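Local coordinates for protein aminopeptidase (Aneurinibacillus sp. AM-1, PDB 5IB9) that probably removes amino acids from the N termini of peptides as a zinc-dependent aminopeptidase that also carries a protease-associated domain, at residues A[129-134]-A[140-145]; A[332-337]-A[392-397]; A[262-267]-A[398-403]. All blocks are in the same frame, centred on the assembly; numbering follows the deposited sequence.

Following the chain from its N terminus, contact 1 comes first: after helix 127-136 a connection of four residues leads into strand 141-145, which packs back on the helix, a short local loop inside the protease-associated domain. Contact 3 opens much later, on strand 263-269 of the M28 peptidase part, and closes only at 398-403, where helix 382-400 ends. Contact 2 opens and closes within that long loop, tying the end of helix 322-334 to the same helix 382-400. Contacts 2 and 3 therefore share a helix and touch, through Arg333 with Gln398 and Val396 with Leu264. Contact 1 lies on the opposite side of the chain's centre, its own centre about 47 Å from that of contact 2.

Contact 1 (A[129-134]-A[140-145]); sequences DKVRNA and KAVIIY
Val142, the residue that gives up most surface here, sets one methyl group against the helix turn at Ala134 and the other against Val131. Its CG2 lies 3.7 Å from Ala134 CB, the closest approach between the segments. With CG1 anti to the backbone N (chi1 168°) and CG2 anti to the carbonyl carbon, the two methyls meet different helix side chains, and Val142 CG1 comes 4.3 Å from Val131 CG2. Two residues further along the strand, Ile144 points the same way and extends its chain, so that CD1 reaches the same Val131 methyl, with 4.2 Å between Ile144 CD1 and Val131 CG2. Val131 CG2 is thus shared by two strand residues. Ile144 CD1 also meets the aliphatic part of Lys130, 4.3 Å from its CD. The ammonium end of that lysine goes elsewhere, NZ bonding to the carbonyls of Leu102, Gln121 and Gly123; three oxygens hold the buried ammonium group. The helix runs roughly against the strand, at 142°, with 8.7 Å between the axes of the two short segments. Helix 127-136 is the connection of a beta-alpha-beta unit joining parallel strands 117-121 and 141-145 of the protease-associated domain. Strand 165-169 flanks strand 141-145 as a further parallel neighbour and sends Ala166 to Val131, while Ile143 and Tyr145, which do not touch the helix segment, pack on strand 91-99.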
# COMPACT_ATOMS: atom_id res chain seq x y z
N ASP A 129 -17.19 -9.09 -5.41
CA ASP A 129 -17.10 -10.54 -5.52
C ASP A 129 -18.14 -11.19 -6.46
O ASP A 129 -17.82 -12.12 -7.18
CB ASP A 129 -17.21 -11.19 -4.15
CG ASP A 129 -15.85 -11.30 -3.45
OD1 ASP A 129 -15.90 -11.66 -2.24
OD2 ASP A 129 -14.77 -11.05 -4.08
N LYS A 130 -19.34 -10.66 -6.45
CA LYS A 130 -20.42 -11.06 -7.39
C LYS A 130 -19.93 -10.89 -8.79
O LYS A 130 -20.04 -11.81 -9.58
CB LYS A 130 -21.67 -10.22 -7.18
CG LYS A 130 -22.41 -10.46 -5.88
CD LYS A 130 -23.35 -9.28 -5.66
CE LYS A 130 -24.13 -9.24 -4.30
NZ LYS A 130 -25.01 -10.45 -4.09
N VAL A 131 -19.32 -9.74 -9.11
CA VAL A 131 -18.78 -9.55 -10.46
C VAL A 131 -17.65 -10.55 -10.78
O VAL A 131 -17.58 -11.15 -11.89
CB VAL A 131 -18.38 -8.07 -10.70
CG1 VAL A 131 -17.73 -7.90 -12.06
CG2 VAL A 131 -19.60 -7.18 -10.58
N ARG A 132 -16.69 -10.69 -9.86
CA ARG A 132 -15.59 -11.62 -10.14
C ARG A 132 -16.05 -13.09 -10.25
O ARG A 132 -15.61 -13.83 -11.13
CB ARG A 132 -14.50 -11.49 -9.06
CG ARG A 132 -13.51 -10.34 -9.26
CD ARG A 132 -12.40 -10.42 -8.19
NE ARG A 132 -12.98 -10.11 -6.89
CZ ARG A 132 -12.80 -8.96 -6.24
NH1 ARG A 132 -12.00 -7.99 -6.75
NH2 ARG A 132 -13.41 -8.77 -5.07
N ASN A 133 -16.96 -13.50 -9.37
CA ASN A 133 -17.49 -14.89 -9.42
C ASN A 133 -18.13 -15.21 -10.79
O ASN A 133 -17.86 -16.26 -11.38
CB ASN A 133 -18.48 -15.15 -8.29
CG ASN A 133 -17.84 -15.08 -6.89
OD1 ASN A 133 -18.53 -14.79 -5.90
ND2 ASN A 133 -16.51 -15.25 -6.82
N ALA A 134 -18.92 -14.26 -11.31
CA ALA A 134 -19.57 -14.40 -12.65
C ALA A 134 -18.57 -14.34 -13.80
O ALA A 134 -18.64 -15.15 -14.76
CB ALA A 134 -20.68 -13.32 -12.81
N LYS A 140 -19.89 -11.99 -19.62
CA LYS A 140 -19.34 -10.79 -20.31
C LYS A 140 -19.83 -9.47 -19.71
O LYS A 140 -19.26 -8.37 -19.98
CB LYS A 140 -19.64 -10.81 -21.80
CG LYS A 140 -18.98 -11.94 -22.63
CD LYS A 140 -17.64 -12.40 -22.08
CE LYS A 140 -17.04 -13.59 -22.89
NZ LYS A 140 -16.02 -14.44 -22.12
N ALA A 141 -20.88 -9.56 -18.90
CA ALA A 141 -21.36 -8.42 -18.14
C ALA A 141 -22.24 -8.93 -17.01
O ALA A 141 -22.67 -10.08 -17.01
CB ALA A 141 -22.13 -7.44 -19.04
N VAL A 142 -22.51 -8.07 -16.05
CA VAL A 142 -23.26 -8.42 -14.84
C VAL A 142 -24.28 -7.33 -14.60
O VAL A 142 -24.01 -6.14 -14.75
CB VAL A 142 -22.35 -8.56 -13.60
CG1 VAL A 142 -23.14 -8.63 -12.44
CG2 VAL A 142 -21.44 -9.79 -13.77
N ILE A 143 -25.53 -7.75 -14.36
CA ILE A 143 -26.57 -6.83 -13.92
C ILE A 143 -26.94 -7.19 -12.49
O ILE A 143 -27.31 -8.33 -12.15
CB ILE A 143 -27.83 -6.89 -14.80
CG1 ILE A 143 -27.54 -6.43 -16.21
CG2 ILE A 143 -29.00 -6.09 -14.15
CD1 ILE A 143 -28.60 -6.94 -17.24
N ILE A 144 -26.74 -6.23 -11.56
CA ILE A 144 -27.03 -6.49 -10.19
C ILE A 144 -28.33 -5.74 -9.85
O ILE A 144 -28.54 -4.58 -10.27
CB ILE A 144 -25.85 -6.05 -9.24
CG1 ILE A 144 -24.57 -6.81 -9.60
CG2 ILE A 144 -26.27 -6.39 -7.83
CD1 ILE A 144 -23.37 -6.36 -8.87
N TYR A 145 -29.25 -6.42 -9.18
CA TYR A 145 -30.50 -5.75 -8.85
C TYR A 145 -30.70 -5.55 -7.34
O TYR A 145 -30.25 -6.37 -6.48
CB TYR A 145 -31.73 -6.43 -9.48
CG TYR A 145 -32.05 -7.83 -9.04
CD1 TYR A 145 -33.06 -8.07 -8.11
CD2 TYR A 145 -31.45 -8.96 -9.65
CE1 TYR A 145 -33.42 -9.37 -7.74
CE2 TYR A 145 -31.78 -10.28 -9.29
CZ TYR A 145 -32.81 -10.48 -8.35
OH TYR A 145 -33.17 -11.76 -7.93

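Contact 2 (A[332-337]-A[392-397]); sequences SRLSGV and VGSAVY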
# COMPACT_ATOMS: atom_id res chain seq x y z
N SER A 332 -20.54 12.91 30.20
CA SER A 332 -21.31 12.86 31.43
C SER A 332 -21.11 14.12 32.22
O SER A 332 -22.04 14.51 33.00
CB SER A 332 -20.92 11.56 32.12
OG SER A 332 -19.71 11.82 32.84
N ARG A 333 -20.00 14.80 32.05
CA ARG A 333 -19.73 16.04 32.82
C ARG A 333 -20.32 17.21 32.07
O ARG A 333 -20.68 18.23 32.74
CB ARG A 333 -18.25 16.30 32.94
CG ARG A 333 -17.53 15.16 33.74
CD ARG A 333 -16.10 15.46 34.07
NE ARG A 333 -15.29 15.68 32.87
CZ ARG A 333 -14.51 14.73 32.31
NH1 ARG A 333 -14.53 13.46 32.76
NH2 ARG A 333 -13.79 15.06 31.27
N LEU A 334 -20.46 17.13 30.75
CA LEU A 334 -20.80 18.31 29.89
C LEU A 334 -22.18 18.35 29.35
O LEU A 334 -22.73 19.48 29.22
CB LEU A 334 -19.76 18.37 28.66
CG LEU A 334 -18.37 18.71 29.18
CD1 LEU A 334 -17.36 18.57 28.01
CD2 LEU A 334 -18.12 19.98 30.01
N SER A 335 -22.79 17.22 28.98
CA SER A 335 -23.97 17.13 28.20
C SER A 335 -24.93 16.11 28.63
O SER A 335 -26.10 16.22 28.35
CB SER A 335 -23.58 16.89 26.74
OG SER A 335 -23.11 18.11 26.26
N GLY A 336 -24.48 14.99 29.20
CA GLY A 336 -25.41 13.88 29.50
C GLY A 336 -24.88 12.54 29.03
O GLY A 336 -23.62 12.34 28.88
N VAL A 337 -25.80 11.60 28.89
CA VAL A 337 -25.42 10.23 28.50
C VAL A 337 -25.10 10.16 27.03
O VAL A 337 -25.85 10.64 26.17
CB VAL A 337 -26.65 9.34 28.74
CG1 VAL A 337 -26.36 7.96 28.13
CG2 VAL A 337 -26.93 9.25 30.19
N VAL A 392 -15.25 16.09 22.61
CA VAL A 392 -14.07 15.40 22.09
C VAL A 392 -12.83 16.09 22.73
O VAL A 392 -11.90 15.41 23.10
CB VAL A 392 -14.10 15.34 20.57
CG1 VAL A 392 -12.72 14.82 20.02
CG2 VAL A 392 -15.16 14.39 20.15
N GLY A 393 -12.85 17.40 22.73
CA GLY A 393 -11.65 18.04 23.31
C GLY A 393 -11.48 17.71 24.78
O GLY A 393 -10.33 17.55 25.22
N SER A 394 -12.58 17.73 25.56
CA SER A 394 -12.45 17.34 27.00
C SER A 394 -12.07 15.90 27.20
O SER A 394 -11.32 15.62 28.15
CB SER A 394 -13.76 17.61 27.74
OG SER A 394 -13.97 19.06 27.65
N ALA A 395 -12.54 15.01 26.29
CA ALA A 395 -12.15 13.58 26.35
C ALA A 395 -10.66 13.46 26.09
O ALA A 395 -9.96 12.76 26.86
CB ALA A 395 -12.92 12.71 25.33
N VAL A 396 -10.17 14.17 25.06
CA VAL A 396 -8.76 14.10 24.76
C VAL A 396 -7.94 14.73 25.94
O VAL A 396 -6.95 14.17 26.37
CB VAL A 396 -8.45 14.81 23.48
CG1 VAL A 396 -6.89 15.06 23.28
CG2 VAL A 396 -9.03 13.99 22.26
N TYR A 397 -8.43 15.87 26.43
CA TYR A 397 -7.62 16.53 27.47
C TYR A 397 -7.68 15.80 28.76
O TYR A 397 -6.77 15.94 29.61
CB TYR A 397 -8.23 17.92 27.66
CG TYR A 397 -7.44 18.83 28.55
CD1 TYR A 397 -6.14 19.19 28.18
CD2 TYR A 397 -8.01 19.36 29.66
CE1 TYR A 397 -5.39 20.15 28.97
CE2 TYR A 397 -7.25 20.28 30.46
CZ TYR A 397 -5.98 20.63 30.12
OH TYR A 397 -5.26 21.55 30.98
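Leu334 and Ser394 share the same first torsion: in each, the gamma atom stands anti to the carbonyl carbon and beside the backbone N (chi1 -68° for Leu334 and -62° for Ser394). That turns the leucine's CD1 branch onto the serine hydroxymethyl group. Leu334 CD1 lies 3.4 Å from Ser394 OG and 3.7 Å from Ser394 CB, a methyl resting alongside the serine. The hydroxyl itself is occupied within its own helix, hydrogen-bonded to the carbonyl of Asp390 one turn back, so the leucine covers a polar atom that is already satisfied. Arg333 arrives beside it with its chain bent at chi3 (-60°), which brings the edge of the guanidinium near Ser394; Arg333 NH2 stands 4.0 Å from Ser394 O, with that oxygen close to the guanidinium plane. The firmer partners of this arginine lie elsewhere: NE forms a salt bridge with Asp6, and NH1 bonds to Gln398. Within the M28 peptidase domain this contact joins the end of helix 322-334 to the long helix 382-400. The latter helix turns Val392, Ala395 and Val396 onto Phe298 of strand 294-300, while Ser394 also touches Ala330 of helix 322-334 and Ile9 of helix 6-10. The Leu334 side chain comes within about 4 Å of that of Asp390, which binds a zinc ion together with Asp386.

Contact 3 (A[262-267]-A[398-403]); sequences TELRFI and QAARPG
While Thr262 and Leu264 press on Ala400, the flat groups stand apart from that meeting: the guanidinium of Arg265 has the carboxylate of Glu263 at its edge and in its plane, and the guanidinium of Arg401 has Gln398 CA in its own plane. The first pairing is a side-on grip in which two nitrogens take one oxygen, with Arg265 NE 2.8 Å and Arg265 NH2 2.9 Å from Glu263 OE2. Both reach it from the same face of the carboxylate, NE on the anti side, 27° out of plane, and NH2 on the syn side, 34° out. A second salt bridge, from NH2 to Glu290, and a bond from NH1 to the hydroxyl of Tyr282 help fix the rotation of the guanidinium. Strand 263-269 belongs to the sheet of the M28 peptidase fold, between strand 222-228, parallel to it, and strand 187-210, antiparallel; the last turn of helix 382-400 comes up against Thr262, just before the strand, and Leu264 within it. Ala400 has the most surface buried here: its CB lies 4.0 Å from Thr262 CB and 4.1 Å from both CD1 and CD2 of Leu264, so that the leucine's two branches meet it together. Thr262 points at the helix end, and with OG1 beside its own backbone N (chi1 -62°) Thr262 OG1 comes 3.4 Å from Ala399 O. Leu264 also touches Ile223 of strand 222-228 and Met255 of helix 238-256, and Ala399 packs on the same Ile223.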
# COMPACT_ATOMS: atom_id res chain seq x y z
N THR A 262 0.97 14.31 26.67
CA THR A 262 0.65 13.24 25.70
C THR A 262 0.76 13.86 24.31
O THR A 262 0.22 14.96 24.04
CB THR A 262 -0.80 12.81 25.93
OG1 THR A 262 -0.93 12.27 27.28
CG2 THR A 262 -1.29 11.72 24.96
N GLU A 263 1.43 13.12 23.39
CA GLU A 263 1.64 13.58 22.04
C GLU A 263 0.26 13.56 21.33
O GLU A 263 -0.43 12.54 21.44
CB GLU A 263 2.57 12.62 21.33
CG GLU A 263 2.72 13.02 19.85
CD GLU A 263 3.90 12.22 19.23
OE1 GLU A 263 4.95 11.92 19.91
OE2 GLU A 263 3.83 11.97 18.02
N LEU A 264 -0.08 14.66 20.66
CA LEU A 264 -1.38 14.70 19.94
C LEU A 264 -1.08 14.86 18.49
O LEU A 264 -0.27 15.72 18.08
CB LEU A 264 -2.18 15.92 20.51
CG LEU A 264 -2.52 15.87 21.96
CD1 LEU A 264 -3.33 17.09 22.37
CD2 LEU A 264 -3.30 14.70 22.29
N ARG A 265 -1.72 14.03 17.66
CA ARG A 265 -1.57 14.15 16.21
C ARG A 265 -2.92 14.49 15.67
O ARG A 265 -3.85 13.64 15.78
CB ARG A 265 -1.07 12.82 15.60
CG ARG A 265 0.32 12.38 16.21
CD ARG A 265 0.82 11.15 15.56
NE ARG A 265 2.13 10.86 16.15
CZ ARG A 265 2.86 9.85 15.70
NH1 ARG A 265 2.54 9.07 14.65
NH2 ARG A 265 4.00 9.69 16.29
N PHE A 266 -3.04 15.62 15.02
CA PHE A 266 -4.30 16.08 14.38
C PHE A 266 -4.15 15.86 12.91
O PHE A 266 -3.18 16.33 12.28
CB PHE A 266 -4.50 17.59 14.69
CG PHE A 266 -4.65 17.92 16.15
CD1 PHE A 266 -5.91 17.90 16.71
CD2 PHE A 266 -3.53 18.17 16.90
CE1 PHE A 266 -6.12 18.15 18.05
CE2 PHE A 266 -3.70 18.54 18.28
CZ PHE A 266 -4.98 18.50 18.83
N ILE A 267 -5.08 15.04 12.34
CA ILE A 267 -4.84 14.59 10.99
C ILE A 267 -6.13 14.79 10.15
O ILE A 267 -7.24 14.45 10.62
CB ILE A 267 -4.43 13.06 10.93
CG1 ILE A 267 -3.28 12.82 11.87
CG2 ILE A 267 -4.14 12.69 9.46
CD1 ILE A 267 -2.86 11.34 11.84
N GLN A 398 -8.72 14.98 29.01
CA GLN A 398 -8.71 14.18 30.22
C GLN A 398 -7.41 13.33 30.27
O GLN A 398 -6.82 13.10 31.33
CB GLN A 398 -9.90 13.23 30.27
CG GLN A 398 -9.99 12.32 31.57
CD GLN A 398 -11.37 11.83 31.85
OE1 GLN A 398 -12.38 12.39 31.34
NE2 GLN A 398 -11.48 10.75 32.63
N ALA A 399 -6.96 12.84 29.10
CA ALA A 399 -5.65 12.11 29.05
C ALA A 399 -4.53 13.11 28.80
O ALA A 399 -3.44 12.99 29.50
CB ALA A 399 -5.71 11.04 27.87
N ALA A 400 -4.65 14.14 27.96
CA ALA A 400 -3.48 14.89 27.55
C ALA A 400 -3.06 15.91 28.61
O ALA A 400 -1.92 16.43 28.56
CB ALA A 400 -3.68 15.62 26.23
N ARG A 401 -4.00 16.29 29.51
CA ARG A 401 -3.55 17.31 30.58
C ARG A 401 -2.43 16.72 31.42
O ARG A 401 -2.30 15.55 31.66
CB ARG A 401 -4.75 17.69 31.43
CG ARG A 401 -5.24 16.53 32.34
CD ARG A 401 -6.66 17.07 32.76
NE ARG A 401 -6.83 16.93 34.19
CZ ARG A 401 -7.53 15.97 34.76
NH1 ARG A 401 -8.14 15.04 34.02
NH2 ARG A 401 -7.61 15.92 36.08
N PRO A 402 -1.58 17.56 32.02
CA PRO A 402 -0.50 16.97 32.78
C PRO A 402 -1.05 16.17 33.98
O PRO A 402 -1.98 16.62 34.68
CB PRO A 402 0.27 18.21 33.24
CG PRO A 402 -0.06 19.32 32.19
CD PRO A 402 -1.50 19.02 31.82
N GLY A 403 -0.43 15.05 34.25
CA GLY A 403 -0.74 14.16 35.32
C GLY A 403 -1.26 12.81 34.84
O GLY A 403 -1.56 12.63 33.65